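DNA polymerase (PDB 2PY5) replicates the viral DNA from a protein primer, displacing the non-template strand with high processivity and proofreading its product through a 3'-5' exonuclease. Local coordinates at residues 497-509 against 517-531. The protein carries 2 engineered substitutions. Residues are numbered along the deposited sequence; the frame is centred on the assembly and turned at random.
Sequences QKTYIQDIYMKEV and SPDDYTDIKFSVKCA. With EDO (1,2-ethanediol), chain Y; nucleotides of chain B.
With CG set between its backbone N and carbonyl carbon (chi1 67°), Tyr500 lays its ring alongside its strand partner Lys529, whose CB comes over the ring face, 3.9 Å from the centroid of Tyr500. A long aliphatic lysine suits this place: its methylenes cover the ring while the chain, bent at chi2 (-69°), takes NZ to a water shared with Gln502 and Ser527, the lysine's bond being weak. Backbone bonds between 499-509 and 523-530 pair the strands antiparallel, until a classic beta bulge sets Thr522 and Asp523 both against Met506, whose O accepts from both amides. Tyr505, one residue before Met506, directs an edge at the face of Tyr521 (planes 64° apart), while Pro518 CA sits 3.9 Å from the centroid of the Tyr505 ring; a flat aromatic suits both, its face taking the proline, and its OH bonds to Glu244. The extended Lys507 reaches Asp520, NZ to OD2 3.0 Å, meeting the carboxylate from above its plane. At the other end Ala531 CB, small enough for close approach, lies 3.5 Å from C5 of DG1 of chain B. Lys498 pairs with Asp456, a catalytic magnesium ligand; ring and water probably help hold Lys529 where it stabilises the primer terminus.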
loop_
_atom_site.group_PDB
_atom_site.type_symbol
_atom_site.label_atom_id
_atom_site.label_comp_id
_atom_site.label_asym_id
_atom_site.label_seq_id
_atom_site.Cartn_x
_atom_site.Cartn_y
_atom_site.Cartn_z
ATOM N N GLN F 497 -7.864 16.849 -3.163
ATOM C CA GLN F 497 -6.705 15.982 -2.961
ATOM C C GLN F 497 -6.920 14.695 -3.751
ATOM O O GLN F 497 -8.027 14.132 -3.752
ATOM C CB GLN F 497 -6.502 15.644 -1.471
ATOM C CG GLN F 497 -6.032 16.812 -0.629
ATOM C CD GLN F 497 -6.311 16.654 0.868
ATOM O OE1 GLN F 497 -5.481 17.028 1.709
ATOM N NE2 GLN F 497 -7.492 16.132 1.208
ATOM N N LYS F 498 -5.875 14.257 -4.451
ATOM C CA LYS F 498 -5.891 13.018 -5.227
ATOM C C LYS F 498 -6.951 12.966 -6.320
ATOM O O LYS F 498 -7.288 11.883 -6.773
ATOM C CB LYS F 498 -6.020 11.798 -4.298
ATOM C CG LYS F 498 -4.844 11.679 -3.336
ATOM C CD LYS F 498 -4.887 10.409 -2.540
ATOM C CE LYS F 498 -3.707 10.327 -1.590
ATOM N NZ LYS F 498 -2.391 10.230 -2.291
ATOM N N THR F 499 -7.447 14.125 -6.760
ATOM C CA THR F 499 -8.539 14.189 -7.725
ATOM C C THR F 499 -8.277 15.314 -8.734
ATOM O O THR F 499 -8.612 16.470 -8.484
ATOM C CB THR F 499 -9.895 14.417 -7.033
ATOM O OG1 THR F 499 -10.057 13.450 -5.979
ATOM C CG2 THR F 499 -11.050 14.286 -8.009
ATOM N N TYR F 500 -7.647 14.967 -9.850
ATOM C CA TYR F 500 -7.284 15.947 -10.859
ATOM C C TYR F 500 -7.137 15.298 -12.236
ATOM O O TYR F 500 -7.040 14.082 -12.357
ATOM C CB TYR F 500 -5.980 16.670 -10.473
ATOM C CG TYR F 500 -4.749 15.802 -10.476
ATOM C CD1 TYR F 500 -3.999 15.689 -11.619
ATOM C CD2 TYR F 500 -4.340 15.104 -9.345
ATOM C CE1 TYR F 500 -2.865 14.917 -11.661
ATOM C CE2 TYR F 500 -3.193 14.312 -9.395
ATOM C CZ TYR F 500 -2.476 14.241 -10.565
ATOM O OH TYR F 500 -1.320 13.479 -10.693
ATOM N N ILE F 501 -7.150 16.142 -13.261
ATOM C CA ILE F 501 -6.866 15.730 -14.627
ATOM C C ILE F 501 -5.812 16.659 -15.208
ATOM O O ILE F 501 -5.691 17.822 -14.794
ATOM C CB ILE F 501 -8.124 15.711 -15.542
ATOM C CG1 ILE F 501 -8.832 17.076 -15.596
ATOM C CG2 ILE F 501 -9.104 14.643 -15.069
ATOM C CD1 ILE F 501 -10.093 17.105 -16.443
ATOM N N GLN F 502 -5.042 16.130 -16.155
ATOM C CA GLN F 502 -4.080 16.930 -16.917
ATOM C C GLN F 502 -4.062 16.518 -18.370
ATOM O O GLN F 502 -4.246 15.342 -18.688
ATOM C CB GLN F 502 -2.666 16.732 -16.369
ATOM C CG GLN F 502 -2.487 17.133 -14.905
ATOM C CD GLN F 502 -1.159 16.702 -14.342
ATOM O OE1 GLN F 502 -0.559 15.728 -14.804
ATOM N NE2 GLN F 502 -0.708 17.402 -13.300
ATOM N N ASP F 503 -3.844 17.502 -19.252
ATOM C CA ASP F 503 -3.520 17.281 -20.674
ATOM C C ASP F 503 -1.998 17.446 -20.762
ATOM O O ASP F 503 -1.479 18.565 -20.727
ATOM C CB ASP F 503 -4.180 18.321 -21.582
ATOM C CG ASP F 503 -5.578 17.920 -22.067
ATOM O OD1 ASP F 503 -6.013 16.778 -21.843
ATOM O OD2 ASP F 503 -6.214 18.768 -22.726
ATOM N N ILE F 504 -1.287 16.329 -20.827
ATOM C CA ILE F 504 0.183 16.326 -20.701
ATOM C C ILE F 504 0.849 16.334 -22.081
ATOM O O ILE F 504 0.486 15.564 -22.952
ATOM C CB ILE F 504 0.657 15.097 -19.891
ATOM C CG1 ILE F 504 0.105 15.163 -18.462
ATOM C CG2 ILE F 504 2.180 14.993 -19.897
ATOM C CD1 ILE F 504 0.413 13.912 -17.603
ATOM N N TYR F 505 1.846 17.206 -22.257
ATOM C CA TYR F 505 2.642 17.261 -23.466
ATOM C C TYR F 505 3.452 15.982 -23.652
ATOM O O TYR F 505 4.159 15.564 -22.740
ATOM C CB TYR F 505 3.602 18.441 -23.397
ATOM C CG TYR F 505 2.989 19.813 -23.583
ATOM C CD1 TYR F 505 3.049 20.759 -22.566
ATOM C CD2 TYR F 505 2.424 20.189 -24.796
ATOM C CE1 TYR F 505 2.524 22.034 -22.735
ATOM C CE2 TYR F 505 1.897 21.457 -24.982
ATOM C CZ TYR F 505 1.951 22.375 -23.946
ATOM O OH TYR F 505 1.438 23.641 -24.139
ATOM N N MET F 506 3.298 15.361 -24.821
ATOM C CA MET F 506 4.001 14.132 -25.170
ATOM C C MET F 506 4.661 14.292 -26.531
ATOM O O MET F 506 4.223 15.085 -27.361
ATOM C CB MET F 506 3.038 12.947 -25.235
ATOM C CG MET F 506 2.234 12.708 -23.982
ATOM S SD MET F 506 3.192 12.174 -22.555
ATOM C CE MET F 506 3.509 10.445 -22.943
ATOM N N LYS F 507 5.704 13.505 -26.767
ATOM C CA LYS F 507 6.382 13.503 -28.043
ATOM C C LYS F 507 6.668 12.071 -28.481
ATOM O O LYS F 507 6.917 11.199 -27.644
ATOM C CB LYS F 507 7.677 14.313 -27.976
ATOM C CG LYS F 507 8.673 13.866 -26.940
ATOM C CD LYS F 507 9.964 14.628 -27.116
ATOM C CE LYS F 507 10.853 14.494 -25.927
ATOM N NZ LYS F 507 12.170 15.133 -26.166
ATOM N N GLU F 508 6.623 11.854 -29.788
ATOM C CA GLU F 508 6.882 10.553 -30.381
ATOM C C GLU F 508 8.391 10.388 -30.541
ATOM O O GLU F 508 9.022 11.192 -31.223
ATOM C CB GLU F 508 6.200 10.460 -31.753
ATOM C CG GLU F 508 6.055 9.044 -32.308
ATOM C CD GLU F 508 4.710 8.411 -31.975
ATOM O OE1 GLU F 508 4.282 8.507 -30.803
ATOM O OE2 GLU F 508 4.084 7.819 -32.882
ATOM N N VAL F 509 8.961 9.367 -29.901
ATOM C CA VAL F 509 10.380 9.022 -30.059
ATOM C C VAL F 509 10.522 7.521 -30.329
ATOM O O VAL F 509 10.075 6.700 -29.527
ATOM C CB VAL F 509 11.206 9.392 -28.813
ATOM C CG1 VAL F 509 12.672 9.010 -29.010
ATOM C CG2 VAL F 509 11.077 10.874 -28.504
ATOM N N SER F 517 7.484 18.542 -24.120
ATOM C CA SER F 517 7.504 19.897 -23.581
ATOM C C SER F 517 6.722 20.814 -24.514
ATOM O O SER F 517 6.432 20.446 -25.655
ATOM C CB SER F 517 8.950 20.382 -23.443
ATOM O OG SER F 517 9.561 20.576 -24.690
ATOM N N PRO F 518 6.383 22.025 -24.038
ATOM C CA PRO F 518 5.663 22.975 -24.884
ATOM C C PRO F 518 6.349 23.276 -26.219
ATOM O O PRO F 518 5.659 23.576 -27.193
ATOM C CB PRO F 518 5.608 24.242 -24.021
ATOM C CG PRO F 518 5.764 23.777 -22.639
ATOM C CD PRO F 518 6.639 22.578 -22.697
ATOM N N ASP F 519 7.686 23.199 -26.252
ATOM C CA ASP F 519 8.488 23.492 -27.464
ATOM C C ASP F 519 8.824 22.257 -28.296
ATOM O O ASP F 519 9.437 22.364 -29.368
ATOM C CB ASP F 519 9.804 24.146 -27.059
ATOM C CG ASP F 519 9.605 25.478 -26.383
ATOM O OD1 ASP F 519 8.845 26.310 -26.929
ATOM O OD2 ASP F 519 10.219 25.699 -25.311
ATOM N N ASP F 520 8.433 21.093 -27.794
ATOM C CA ASP F 520 8.844 19.828 -28.356
ATOM C C ASP F 520 7.795 18.801 -27.935
ATOM O O ASP F 520 7.971 18.067 -26.955
ATOM C CB ASP F 520 10.224 19.461 -27.811
ATOM C CG ASP F 520 10.799 18.215 -28.445
ATOM O OD1 ASP F 520 10.334 17.812 -29.534
ATOM O OD2 ASP F 520 11.728 17.639 -27.832
ATOM N N TYR F 521 6.682 18.817 -28.669
ATOM C CA TYR F 521 5.579 17.877 -28.460
ATOM C C TYR F 521 4.958 17.498 -29.803
ATOM O O TYR F 521 5.034 18.250 -30.788
ATOM C CB TYR F 521 4.496 18.470 -27.509
ATOM C CG TYR F 521 3.429 19.250 -28.233
ATOM C CD1 TYR F 521 2.166 18.714 -28.446
ATOM C CD2 TYR F 521 3.699 20.503 -28.759
ATOM C CE1 TYR F 521 1.198 19.419 -29.166
ATOM C CE2 TYR F 521 2.746 21.211 -29.470
ATOM C CZ TYR F 521 1.501 20.665 -29.672
ATOM O OH TYR F 521 0.560 21.376 -30.386
ATOM N N THR F 522 4.359 16.312 -29.844
ATOM C CA THR F 522 3.574 15.893 -30.987
ATOM C C THR F 522 2.092 15.667 -30.671
ATOM O O THR F 522 1.242 15.806 -31.565
ATOM C CB THR F 522 4.165 14.639 -31.659
ATOM O OG1 THR F 522 4.186 13.550 -30.750
ATOM C CG2 THR F 522 5.575 14.916 -32.131
ATOM N N ASP F 523 1.800 15.299 -29.425
ATOM C CA ASP F 523 0.446 14.931 -29.016
ATOM C C ASP F 523 0.213 15.219 -27.522
ATOM O O ASP F 523 1.123 15.616 -26.792
ATOM C CB ASP F 523 0.205 13.433 -29.267
ATOM C CG ASP F 523 0.427 13.029 -30.718
ATOM O OD1 ASP F 523 -0.484 13.239 -31.566
ATOM O OD2 ASP F 523 1.524 12.492 -31.014
ATOM N N ILE F 524 -1.016 14.976 -27.069
ATOM C CA ILE F 524 -1.413 15.193 -25.689
ATOM C C ILE F 524 -1.837 13.857 -25.073
ATOM O O ILE F 524 -2.580 13.101 -25.704
ATOM C CB ILE F 524 -2.600 16.195 -25.608
ATOM C CG1 ILE F 524 -2.144 17.614 -25.972
ATOM C CG2 ILE F 524 -3.254 16.171 -24.220
ATOM C CD1 ILE F 524 -1.052 18.182 -25.062
ATOM N N LYS F 525 -1.349 13.577 -23.873
ATOM C CA LYS F 525 -1.828 12.446 -23.075
ATOM C C LYS F 525 -2.828 12.991 -22.075
ATOM O O LYS F 525 -2.477 13.825 -21.239
ATOM C CB LYS F 525 -0.692 11.766 -22.311
ATOM C CG LYS F 525 -1.165 10.662 -21.358
ATOM C CD LYS F 525 -0.006 9.869 -20.775
ATOM C CE LYS F 525 0.753 10.641 -19.732
ATOM N NZ LYS F 525 1.445 9.705 -18.779
ATOM N N PHE F 526 -4.074 12.525 -22.167
ATOM C CA PHE F 526 -5.096 12.906 -21.192
ATOM C C PHE F 526 -5.013 11.976 -19.996
ATOM O O PHE F 526 -5.272 10.777 -20.130
ATOM C CB PHE F 526 -6.493 12.863 -21.829
ATOM C CG PHE F 526 -7.604 13.140 -20.859
ATOM C CD1 PHE F 526 -7.688 14.364 -20.219
ATOM C CD2 PHE F 526 -8.572 12.181 -20.588
ATOM C CE1 PHE F 526 -8.717 14.630 -19.319
ATOM C CE2 PHE F 526 -9.593 12.445 -19.690
ATOM C CZ PHE F 526 -9.660 13.666 -19.058
ATOM N N SER F 527 -4.660 12.535 -18.838
ATOM C CA SER F 527 -4.411 11.776 -17.618
ATOM C C SER F 527 -5.444 12.088 -16.533
ATOM O O SER F 527 -5.694 13.244 -16.214
ATOM C CB SER F 527 -3.001 12.082 -17.096
ATOM O OG SER F 527 -2.720 11.399 -15.884
ATOM N N VAL F 528 -6.002 11.033 -15.941
ATOM C CA VAL F 528 -7.014 11.157 -14.902
ATOM C C VAL F 528 -6.544 10.504 -13.590
ATOM O O VAL F 528 -6.148 9.330 -13.592
ATOM C CB VAL F 528 -8.309 10.469 -15.345
ATOM C CG1 VAL F 528 -9.426 10.724 -14.315
ATOM C CG2 VAL F 528 -8.740 10.943 -16.736
ATOM N N LYS F 529 -6.602 11.265 -12.495
ATOM C CA LYS F 529 -6.280 10.779 -11.140
ATOM C C LYS F 529 -7.427 11.123 -10.203
ATOM O O LYS F 529 -7.825 12.288 -10.070
ATOM C CB LYS F 529 -4.994 11.424 -10.628
ATOM C CG LYS F 529 -3.797 11.121 -11.471
ATOM C CD LYS F 529 -3.388 9.660 -11.367
ATOM C CE LYS F 529 -2.328 9.338 -12.383
ATOM N NZ LYS F 529 -1.106 10.141 -12.149
ATOM N N CYS F 530 -8.006 10.108 -9.583
ATOM C CA CYS F 530 -9.096 10.315 -8.627
ATOM C C CYS F 530 -9.105 9.097 -7.740
ATOM O O CYS F 530 -9.330 7.985 -8.219
ATOM C CB CYS F 530 -10.462 10.498 -9.308
ATOM S SG CYS F 530 -11.896 10.846 -8.153
ATOM N N ALA F 531 -8.814 9.318 -6.460
ATOM C CA ALA F 531 -8.744 8.242 -5.474
ATOM C C ALA F 531 -10.067 7.504 -5.428
ATOM O O ALA F 531 -11.129 8.122 -5.345
ATOM C CB ALA F 531 -8.402 8.807 -4.102
HETATM C C1 EDO Y . 3.759 11.485 -16.611
HETATM O O1 EDO Y . 3.230 11.596 -17.939
HETATM C C2 EDO Y . 2.624 11.425 -15.593
HETATM O O2 EDO Y . 1.688 10.379 -15.903
ATOM O "O5'" DG B 1 -12.318 13.039 -2.557
ATOM C "C5'" DG B 1 -13.373 12.079 -2.713
ATOM C "C4'" DG B 1 -13.275 10.969 -1.684
ATOM O "O4'" DG B 1 -11.983 10.328 -1.784
ATOM C "C3'" DG B 1 -13.383 11.430 -0.227
ATOM O "O3'" DG B 1 -14.688 11.164 0.357
ATOM C "C2'" DG B 1 -12.215 10.733 0.486
ATOM C "C1'" DG B 1 -11.725 9.716 -0.544
ATOM N N9 DG B 1 -10.308 9.348 -0.510
ATOM C C8 DG B 1 -9.228 10.118 -0.137
ATOM N N7 DG B 1 -8.086 9.494 -0.231
ATOM C C5 DG B 1 -8.427 8.231 -0.697
ATOM C C6 DG B 1 -7.612 7.110 -0.992
ATOM O O6 DG B 1 -6.380 7.010 -0.896
ATOM N N1 DG B 1 -8.365 6.025 -1.443
ATOM C C2 DG B 1 -9.732 6.014 -1.593
ATOM N N2 DG B 1 -10.279 4.872 -2.042
ATOM N N3 DG B 1 -10.507 7.058 -1.319
ATOM C C4 DG B 1 -9.792 8.127 -0.879
HETATM O O HOH W 1 -1.191 12.718 -14.325
HETATM O O HOH W 2 10.885 17.463 -24.094
#